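PDB 1A76: flap endonuclease 1 from Methanocaldococcus jannaschii, which cuts 5' flaps and degrades DNA from 5' ends during replication and repair, and binds two magnesium ions per subunit. Local coordinates for residues 17-22 with 183-188; 67-70 with 74-77; 217-222 with 256-261. All coordinates share one frame; numbering follows the deposited sequence.

Contact 1: residues 17-22 with 183-188; sequences EDLKGK and RVVRNL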
loop_
_atom_site.group_PDB
_atom_site.type_symbol
_atom_site.label_atom_id
_atom_site.label_comp_id
_atom_site.label_asym_id
_atom_site.label_seq_id
_atom_site.Cartn_x
_atom_site.Cartn_y
_atom_site.Cartn_z
ATOM N N GLU A 17 8.225 -20.778 1.628
ATOM C CA GLU A 17 7.691 -22.043 1.135
ATOM C C GLU A 17 6.205 -22.222 1.432
ATOM O O GLU A 17 5.442 -22.655 0.572
ATOM C CB GLU A 17 8.463 -23.220 1.742
ATOM C CG GLU A 17 7.945 -24.591 1.315
ATOM C CD GLU A 17 7.187 -25.308 2.420
ATOM O OE1 GLU A 17 7.841 -25.857 3.335
ATOM O OE2 GLU A 17 5.935 -25.326 2.371
ATOM N N ASP A 18 5.800 -21.897 2.655
ATOM C CA ASP A 18 4.406 -22.056 3.040
ATOM C C ASP A 18 3.513 -20.991 2.405
ATOM O O ASP A 18 2.308 -20.975 2.607
ATOM C CB ASP A 18 4.270 -22.034 4.568
ATOM C CG ASP A 18 4.831 -23.296 5.225
ATOM O OD1 ASP A 18 5.141 -24.265 4.504
ATOM O OD2 ASP A 18 4.968 -23.319 6.465
ATOM N N LEU A 19 4.123 -20.106 1.630
ATOM C CA LEU A 19 3.400 -19.042 0.940
ATOM C C LEU A 19 3.227 -19.466 -0.528
ATOM O O LEU A 19 2.541 -18.803 -1.313
ATOM C CB LEU A 19 4.222 -17.757 1.017
ATOM C CG LEU A 19 3.733 -16.487 1.714
ATOM C CD1 LEU A 19 2.580 -16.781 2.631
ATOM C CD2 LEU A 19 4.909 -15.846 2.457
ATOM N N LYS A 20 3.870 -20.573 -0.890
ATOM C CA LYS A 20 3.810 -21.085 -2.258
ATOM C C LYS A 20 2.391 -21.400 -2.733
ATOM O O LYS A 20 1.598 -22.003 -2.010
ATOM C CB LYS A 20 4.673 -22.346 -2.384
ATOM C CG LYS A 20 5.288 -22.545 -3.766
ATOM C CD LYS A 20 5.146 -23.990 -4.234
ATOM C CE LYS A 20 4.876 -24.088 -5.740
ATOM N NZ LYS A 20 3.422 -24.210 -6.060
ATOM N N GLY A 21 2.081 -20.975 -3.958
ATOM C CA GLY A 21 0.773 -21.232 -4.535
ATOM C C GLY A 21 -0.335 -20.268 -4.149
ATOM O O GLY A 21 -1.481 -20.442 -4.579
ATOM N N LYS A 22 -0.017 -19.254 -3.347
ATOM C CA LYS A 22 -1.029 -18.297 -2.916
ATOM C C LYS A 22 -1.169 -17.100 -3.849
ATOM O O LYS A 22 -0.224 -16.703 -4.534
ATOM C CB LYS A 22 -0.718 -17.777 -1.506
ATOM C CG LYS A 22 -0.810 -18.814 -0.369
ATOM C CD LYS A 22 -2.072 -19.676 -0.455
ATOM C CE LYS A 22 -2.408 -20.296 0.904
ATOM N NZ LYS A 22 -2.831 -21.732 0.803
ATOM N N ARG A 183 -6.276 -11.570 6.073
ATOM C CA ARG A 183 -4.862 -11.841 6.269
ATOM C C ARG A 183 -3.987 -10.768 5.654
ATOM O O ARG A 183 -4.290 -10.246 4.587
ATOM C CB ARG A 183 -4.489 -13.175 5.628
ATOM C CG ARG A 183 -4.745 -14.402 6.461
ATOM C CD ARG A 183 -4.516 -15.652 5.618
ATOM N NE ARG A 183 -5.626 -16.580 5.781
ATOM C CZ ARG A 183 -6.723 -16.582 5.029
ATOM N NH1 ARG A 183 -6.864 -15.716 4.037
ATOM N NH2 ARG A 183 -7.675 -17.470 5.266
ATOM N N VAL A 184 -2.884 -10.471 6.333
ATOM C CA VAL A 184 -1.904 -9.505 5.865
ATOM C C VAL A 184 -0.558 -10.222 5.972
ATOM O O VAL A 184 -0.327 -10.980 6.915
ATOM C CB VAL A 184 -1.857 -8.229 6.758
ATOM C CG1 VAL A 184 -0.589 -7.428 6.457
ATOM C CG2 VAL A 184 -3.101 -7.376 6.511
ATOM N N VAL A 185 0.309 -10.023 4.985
ATOM C CA VAL A 185 1.634 -10.629 5.039
ATOM C C VAL A 185 2.649 -9.516 4.834
ATOM O O VAL A 185 2.614 -8.819 3.820
ATOM C CB VAL A 185 1.839 -11.693 3.958
ATOM C CG1 VAL A 185 3.241 -12.291 4.106
ATOM C CG2 VAL A 185 0.776 -12.777 4.066
ATOM N N ARG A 186 3.527 -9.344 5.816
ATOM C CA ARG A 186 4.559 -8.317 5.781
ATOM C C ARG A 186 5.923 -8.921 5.467
ATOM O O ARG A 186 6.093 -10.146 5.502
ATOM C CB ARG A 186 4.619 -7.596 7.122
ATOM C CG ARG A 186 3.260 -7.088 7.618
ATOM C CD ARG A 186 3.480 -5.992 8.642
ATOM N NE ARG A 186 4.544 -6.407 9.539
ATOM C CZ ARG A 186 5.674 -5.750 9.760
ATOM N NH1 ARG A 186 5.928 -4.605 9.154
ATOM N NH2 ARG A 186 6.570 -6.277 10.578
ATOM N N ASN A 187 6.873 -8.042 5.142
ATOM C CA ASN A 187 8.250 -8.409 4.802
ATOM C C ASN A 187 8.483 -9.241 3.558
ATOM O O ASN A 187 9.318 -10.153 3.561
ATOM C CB ASN A 187 8.928 -9.088 5.986
ATOM C CG ASN A 187 8.908 -8.221 7.209
ATOM O OD1 ASN A 187 8.994 -7.003 7.103
ATOM N ND2 ASN A 187 8.778 -8.833 8.374
ATOM N N LEU A 188 7.743 -8.935 2.498
ATOM C CA LEU A 188 7.942 -9.607 1.219
ATOM C C LEU A 188 8.579 -8.546 0.316
ATOM O O LEU A 188 9.482 -8.852 -0.460
ATOM C CB LEU A 188 6.615 -10.101 0.616
ATOM C CG LEU A 188 5.998 -11.377 1.202
ATOM C CD1 LEU A 188 4.736 -11.753 0.423
ATOM C CD2 LEU A 188 7.009 -12.535 1.146
#

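Contact 2: residues 67-70 with 74-77; sequences HLLE and TPIW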
loop_
_atom_site.group_PDB
_atom_site.type_symbol
_atom_site.label_atom_id
_atom_site.label_comp_id
_atom_site.label_asym_id
_atom_site.label_seq_id
_atom_site.Cartn_x
_atom_site.Cartn_y
_atom_site.Cartn_z
ATOM N N HIS A 67 10.499 -12.475 -8.293
ATOM C CA HIS A 67 10.922 -13.248 -7.126
ATOM C C HIS A 67 9.708 -13.995 -6.546
ATOM O O HIS A 67 9.788 -15.173 -6.191
ATOM C CB HIS A 67 11.539 -12.280 -6.098
ATOM C CG HIS A 67 11.755 -12.868 -4.737
ATOM N ND1 HIS A 67 12.648 -13.889 -4.495
ATOM C CD2 HIS A 67 11.225 -12.540 -3.533
ATOM C CE1 HIS A 67 12.660 -14.164 -3.203
ATOM N NE2 HIS A 67 11.804 -13.359 -2.596
ATOM N N LEU A 68 8.582 -13.294 -6.481
ATOM C CA LEU A 68 7.326 -13.840 -5.975
ATOM C C LEU A 68 6.791 -14.949 -6.895
ATOM O O LEU A 68 6.393 -16.022 -6.433
ATOM C CB LEU A 68 6.287 -12.714 -5.872
ATOM C CG LEU A 68 5.844 -12.165 -4.506
ATOM C CD1 LEU A 68 6.974 -12.192 -3.507
ATOM C CD2 LEU A 68 5.310 -10.748 -4.693
ATOM N N LEU A 69 6.791 -14.689 -8.199
ATOM C CA LEU A 69 6.294 -15.663 -9.174
ATOM C C LEU A 69 7.137 -16.932 -9.259
ATOM O O LEU A 69 6.627 -18.005 -9.611
ATOM C CB LEU A 69 6.199 -15.022 -10.556
ATOM C CG LEU A 69 5.009 -14.088 -10.779
ATOM C CD1 LEU A 69 5.189 -13.368 -12.108
ATOM C CD2 LEU A 69 3.700 -14.885 -10.756
ATOM N N GLU A 70 8.423 -16.817 -8.954
ATOM C CA GLU A 70 9.306 -17.973 -8.983
ATOM C C GLU A 70 8.900 -18.928 -7.863
ATOM O O GLU A 70 9.212 -20.120 -7.903
ATOM C CB GLU A 70 10.756 -17.540 -8.783
ATOM C CG GLU A 70 11.483 -17.168 -10.069
ATOM C CD GLU A 70 12.869 -16.598 -9.815
ATOM O OE1 GLU A 70 13.023 -15.800 -8.864
ATOM O OE2 GLU A 70 13.803 -16.950 -10.570
ATOM N N THR A 74 1.225 -15.658 -6.923
ATOM C CA THR A 74 0.657 -14.844 -7.993
ATOM C C THR A 74 0.132 -13.529 -7.435
ATOM O O THR A 74 -0.868 -13.502 -6.710
ATOM C CB THR A 74 -0.485 -15.594 -8.693
ATOM O OG1 THR A 74 0.049 -16.744 -9.352
ATOM C CG2 THR A 74 -1.165 -14.708 -9.711
ATOM N N PRO A 75 0.812 -12.416 -7.756
ATOM C CA PRO A 75 0.369 -11.123 -7.252
ATOM C C PRO A 75 -0.459 -10.289 -8.225
ATOM O O PRO A 75 -0.378 -10.431 -9.455
ATOM C CB PRO A 75 1.684 -10.429 -6.922
ATOM C CG PRO A 75 2.631 -10.941 -8.026
ATOM C CD PRO A 75 2.061 -12.272 -8.530
ATOM N N ILE A 76 -1.281 -9.428 -7.645
ATOM C CA ILE A 76 -2.072 -8.496 -8.414
ATOM C C ILE A 76 -1.763 -7.189 -7.692
ATOM O O ILE A 76 -1.905 -7.096 -6.469
ATOM C CB ILE A 76 -3.592 -8.819 -8.377
ATOM C CG1 ILE A 76 -4.354 -7.723 -9.122
ATOM C CG2 ILE A 76 -4.078 -8.963 -6.934
ATOM C CD1 ILE A 76 -5.530 -8.221 -9.941
ATOM N N TRP A 77 -1.302 -6.196 -8.446
ATOM C CA TRP A 77 -0.943 -4.910 -7.874
ATOM C C TRP A 77 -2.148 -3.985 -7.742
ATOM O O TRP A 77 -2.958 -3.851 -8.662
ATOM C CB TRP A 77 0.144 -4.251 -8.735
ATOM C CG TRP A 77 1.490 -4.869 -8.538
ATOM C CD1 TRP A 77 1.900 -6.106 -8.962
ATOM C CD2 TRP A 77 2.602 -4.297 -7.838
ATOM N NE1 TRP A 77 3.194 -6.332 -8.567
ATOM C CE2 TRP A 77 3.650 -5.240 -7.878
ATOM C CE3 TRP A 77 2.813 -3.075 -7.180
ATOM C CZ2 TRP A 77 4.899 -5.002 -7.283
ATOM C CZ3 TRP A 77 4.048 -2.839 -6.588
ATOM C CH2 TRP A 77 5.079 -3.799 -6.645
#

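Contact 3: residues 217-222 with 256-261; sequences IAIFMG and EYYDEI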
loop_
_atom_site.group_PDB
_atom_site.type_symbol
_atom_site.label_atom_id
_atom_site.label_comp_id
_atom_site.label_asym_id
_atom_site.label_seq_id
_atom_site.Cartn_x
_atom_site.Cartn_y
_atom_site.Cartn_z
ATOM N N ILE A 217 -9.481 1.233 18.790
ATOM C CA ILE A 217 -8.118 1.263 19.318
ATOM C C ILE A 217 -7.263 2.059 18.325
ATOM O O ILE A 217 -6.483 2.926 18.719
ATOM C CB ILE A 217 -7.523 -0.170 19.466
ATOM C CG1 ILE A 217 -8.221 -0.914 20.604
ATOM C CG2 ILE A 217 -6.025 -0.090 19.760
ATOM C CD1 ILE A 217 -8.025 -2.417 20.556
ATOM N N ALA A 218 -7.443 1.777 17.036
ATOM C CA ALA A 218 -6.712 2.472 15.987
ATOM C C ALA A 218 -6.986 3.970 16.030
ATOM O O ALA A 218 -6.066 4.793 15.915
ATOM C CB ALA A 218 -7.103 1.916 14.621
ATOM N N ILE A 219 -8.256 4.334 16.185
ATOM C CA ILE A 219 -8.617 5.740 16.235
ATOM C C ILE A 219 -7.943 6.415 17.432
ATOM O O ILE A 219 -7.411 7.516 17.289
ATOM C CB ILE A 219 -10.156 5.913 16.264
ATOM C CG1 ILE A 219 -10.731 5.529 14.885
ATOM C CG2 ILE A 219 -10.529 7.353 16.576
ATOM C CD1 ILE A 219 -12.252 5.420 14.839
ATOM N N PHE A 220 -7.946 5.759 18.595
ATOM C CA PHE A 220 -7.294 6.297 19.802
ATOM C C PHE A 220 -5.819 6.551 19.539
ATOM O O PHE A 220 -5.270 7.591 19.909
ATOM C CB PHE A 220 -7.360 5.300 20.970
ATOM C CG PHE A 220 -8.573 5.450 21.846
ATOM C CD1 PHE A 220 -8.750 6.587 22.627
ATOM C CD2 PHE A 220 -9.517 4.432 21.919
ATOM C CE1 PHE A 220 -9.849 6.706 23.473
ATOM C CE2 PHE A 220 -10.615 4.540 22.758
ATOM C CZ PHE A 220 -10.781 5.685 23.539
ATOM N N MET A 221 -5.165 5.573 18.929
ATOM C CA MET A 221 -3.740 5.688 18.665
ATOM C C MET A 221 -3.489 6.728 17.593
ATOM O O MET A 221 -2.467 7.407 17.615
ATOM C CB MET A 221 -3.177 4.331 18.248
ATOM C CG MET A 221 -3.209 3.298 19.382
ATOM S SD MET A 221 -2.795 1.630 18.838
ATOM C CE MET A 221 -1.081 1.803 18.419
ATOM N N GLY A 222 -4.438 6.852 16.671
ATOM C CA GLY A 222 -4.323 7.824 15.597
ATOM C C GLY A 222 -4.214 7.177 14.230
ATOM O O GLY A 222 -3.307 6.368 13.989
ATOM N N GLU A 256 -13.659 14.545 16.564
ATOM C CA GLU A 256 -14.679 15.099 15.672
ATOM C C GLU A 256 -14.708 14.205 14.441
ATOM O O GLU A 256 -13.668 13.734 14.006
ATOM C CB GLU A 256 -14.306 16.521 15.252
ATOM C CG GLU A 256 -15.441 17.296 14.586
ATOM C CD GLU A 256 -15.109 18.768 14.399
ATOM O OE1 GLU A 256 -13.909 19.097 14.323
ATOM O OE2 GLU A 256 -16.048 19.596 14.323
ATOM N N TYR A 257 -15.878 13.974 13.870
ATOM C CA TYR A 257 -15.979 13.116 12.677
ATOM C C TYR A 257 -15.595 11.664 12.953
ATOM O O TYR A 257 -15.157 10.935 12.056
ATOM C CB TYR A 257 -15.128 13.665 11.521
ATOM C CG TYR A 257 -15.399 15.121 11.203
ATOM C CD1 TYR A 257 -16.695 15.572 10.943
ATOM C CD2 TYR A 257 -14.363 16.057 11.211
ATOM C CE1 TYR A 257 -16.956 16.934 10.700
ATOM C CE2 TYR A 257 -14.609 17.414 10.974
ATOM C CZ TYR A 257 -15.906 17.844 10.721
ATOM O OH TYR A 257 -16.153 19.186 10.491
ATOM N N TYR A 258 -15.774 11.254 14.205
ATOM C CA TYR A 258 -15.501 9.885 14.628
ATOM C C TYR A 258 -16.316 8.918 13.771
ATOM O O TYR A 258 -15.794 7.901 13.312
ATOM C CB TYR A 258 -15.867 9.726 16.112
ATOM C CG TYR A 258 -16.029 8.308 16.612
ATOM C CD1 TYR A 258 -15.085 7.322 16.317
ATOM C CD2 TYR A 258 -17.104 7.967 17.428
ATOM C CE1 TYR A 258 -15.209 6.043 16.823
ATOM C CE2 TYR A 258 -17.239 6.689 17.941
ATOM C CZ TYR A 258 -16.289 5.731 17.637
ATOM O OH TYR A 258 -16.417 4.473 18.166
ATOM N N ASP A 259 -17.586 9.252 13.539
ATOM C CA ASP A 259 -18.484 8.409 12.739
ATOM C C ASP A 259 -18.059 8.355 11.284
ATOM O O ASP A 259 -18.238 7.341 10.608
ATOM C CB ASP A 259 -19.915 8.933 12.800
ATOM C CG ASP A 259 -20.579 8.681 14.140
ATOM O OD1 ASP A 259 -20.203 7.705 14.820
ATOM O OD2 ASP A 259 -21.490 9.460 14.504
ATOM N N GLU A 260 -17.504 9.459 10.802
ATOM C CA GLU A 260 -17.050 9.546 9.429
ATOM C C GLU A 260 -15.822 8.658 9.220
ATOM O O GLU A 260 -15.716 7.961 8.213
ATOM C CB GLU A 260 -16.712 11.005 9.091
ATOM C CG GLU A 260 -17.933 11.914 8.878
ATOM C CD GLU A 260 -18.806 12.090 10.124
ATOM O OE1 GLU A 260 -18.279 12.171 11.260
ATOM O OE2 GLU A 260 -20.043 12.156 9.956
ATOM N N ILE A 261 -14.900 8.686 10.180
ATOM C CA ILE A 261 -13.679 7.892 10.098
ATOM C C ILE A 261 -14.039 6.407 10.076
ATOM O O ILE A 261 -13.493 5.638 9.278
ATOM C CB ILE A 261 -12.739 8.181 11.305
ATOM C CG1 ILE A 261 -12.276 9.637 11.268
ATOM C CG2 ILE A 261 -11.522 7.254 11.272
ATOM C CD1 ILE A 261 -11.764 10.137 12.602
#

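Contact 1: residues 17-22 with 183-188
Leu-19 reaches Val-185 and Leu-188 through a single methyl group. Its CD2 lies 4.1 Å from CD2 of Leu-188, where the two leucine side chains cross at a slant, and 4.3 Å from CG1 of Val-185. Only carbon meets carbon, at ordinary van der Waals spacing, and all three residues are buried. A branched valine suits the strand, while the longer leucines span the distance between backbones whose nearest CA atoms, those of Leu-19 and Val-185, are 9.5 Å apart. In Leu-188, a chi1 of -77° sets CG beside the backbone N, which helps bring its CD2 to Leu-19.

The two partners of Leu-19 sit on and just beyond strand 183-186, which lies in the mixed sheet of the PIN-like nuclease core between the parallel strand 168-170 and the antiparallel strand 196-199. Val-185 also touches Ala-168 and Leu-197 on those neighbours, and Leu-188 touches Val-170.

On the other side, Leu-19 begins a type II beta turn closed by Lys-22 N to Leu-19 O at 3.3 Å. Gly-21 takes the third position with a positive phi of 83°, a backbone shape that glycine adopts with ease. Just upstream, Lys-20 N bonds to Glu-17 O at 3.0 Å, while the lysine's NZ forms a salt bridge with Asp-72.

Contact 2: residues 67-70 with 74-77
The pyrrolidine ring of Pro-75 is met at two of its corners by leucines of helix 56-70. Its CD lies 3.8 Å from CD2 of Leu-69 and 4.1 Å from CG of the same residue, and its CB is 4.3 Å from CD2 of Leu-68. The proline ring and the Leu-69 side chain stand at about a right angle. The indole of Trp-77 keeps clear of residues 67-70: it packs on Ala-31, Leu-32 and Phe-35 of helix 28-38, and its NE1 makes a weak hydrogen bond to Thr-65 OG1.

Leu-69 also brings CD2 to 4.1 Å from the CA of Thr-74; the end of its side chain comes nearer the strand than its first bond suggests. A compact, apolar proline fits against the two leucines, whereas the CB of Thr-74 is directed away from the helix, and the residue is partly exposed, which suits a hydroxyl-bearing side chain. Strand 74-79 follows helix 56-70 after a short loop and pairs in parallel with strand 23-27, so this packing belongs to the return half of a beta-alpha-beta crossover in the PIN-like N-domain.

Contact 3: residues 217-222 with 256-261
Ile-219 turns its side chain from helix 211-221 toward Tyr-258 and Ile-261 on helix 258-266. From CB, which points toward the second helix, CG1 extends on the side away from the residue's own C=O carbon (chi1 -71°) and passes 4.1 Å from CG2 of Ile-261. At the tip, CD1 stays 4.1 Å from that same methyl and closes on the tyrosine, 3.6 Å from CE1 and 3.7 Å from CD1 of Tyr-258. The methyl sits in the plane of the ring, at its edge, and the isoleucine and tyrosine side chains cross at about a right angle. A slim, unbranched tip thus fits between a ring edge and an aliphatic methyl.

Tyr-258 suits this buried place because its ring offers carbon to Ile-219 while its hydroxyl, at the far end, is hydrogen-bonded to Asp-216, one more link to helix 211-221. Lys-262 makes a cation-pi contact with the ring. Tyr-257 is the N-cap residue of helix 258-266, and Gly-222, with a phi of 115°, ends the other helix.

Beyond Gly-222 the chain runs to the metal ligand Asp-224, whose side chain is about 8 Å from that of Ile-261. Helices 211-221 and 235-244 with the glycine-rich loop between them probably form the helix-three-turn-helix motif by which FEN1 relatives hold duplex DNA; helix 258-266 packs against its first helix.

All three contacts are apolar and largely buried, yet they serve different parts of the fold. Contacts 1 and 2 both reach the central sheet, with centres about 10 Å apart, and they meet directly: Lys-22 O and Thr-74 N, 3.0 Å apart, form a probable hydrogen bond where the chain enters strand 23-27 beside strand 74-79. Contact 1 joins N-domain to I-domain through aliphatic methyls, whereas contact 2 packs a helix on a strand of the N-domain alone, with a proline ring touched at CD and CB. Contact 3, about 34 Å from contact 2 between centres and across the chain's centre from it, joins helix to helix and adds an aromatic edge whose hydroxyl has a polar partner.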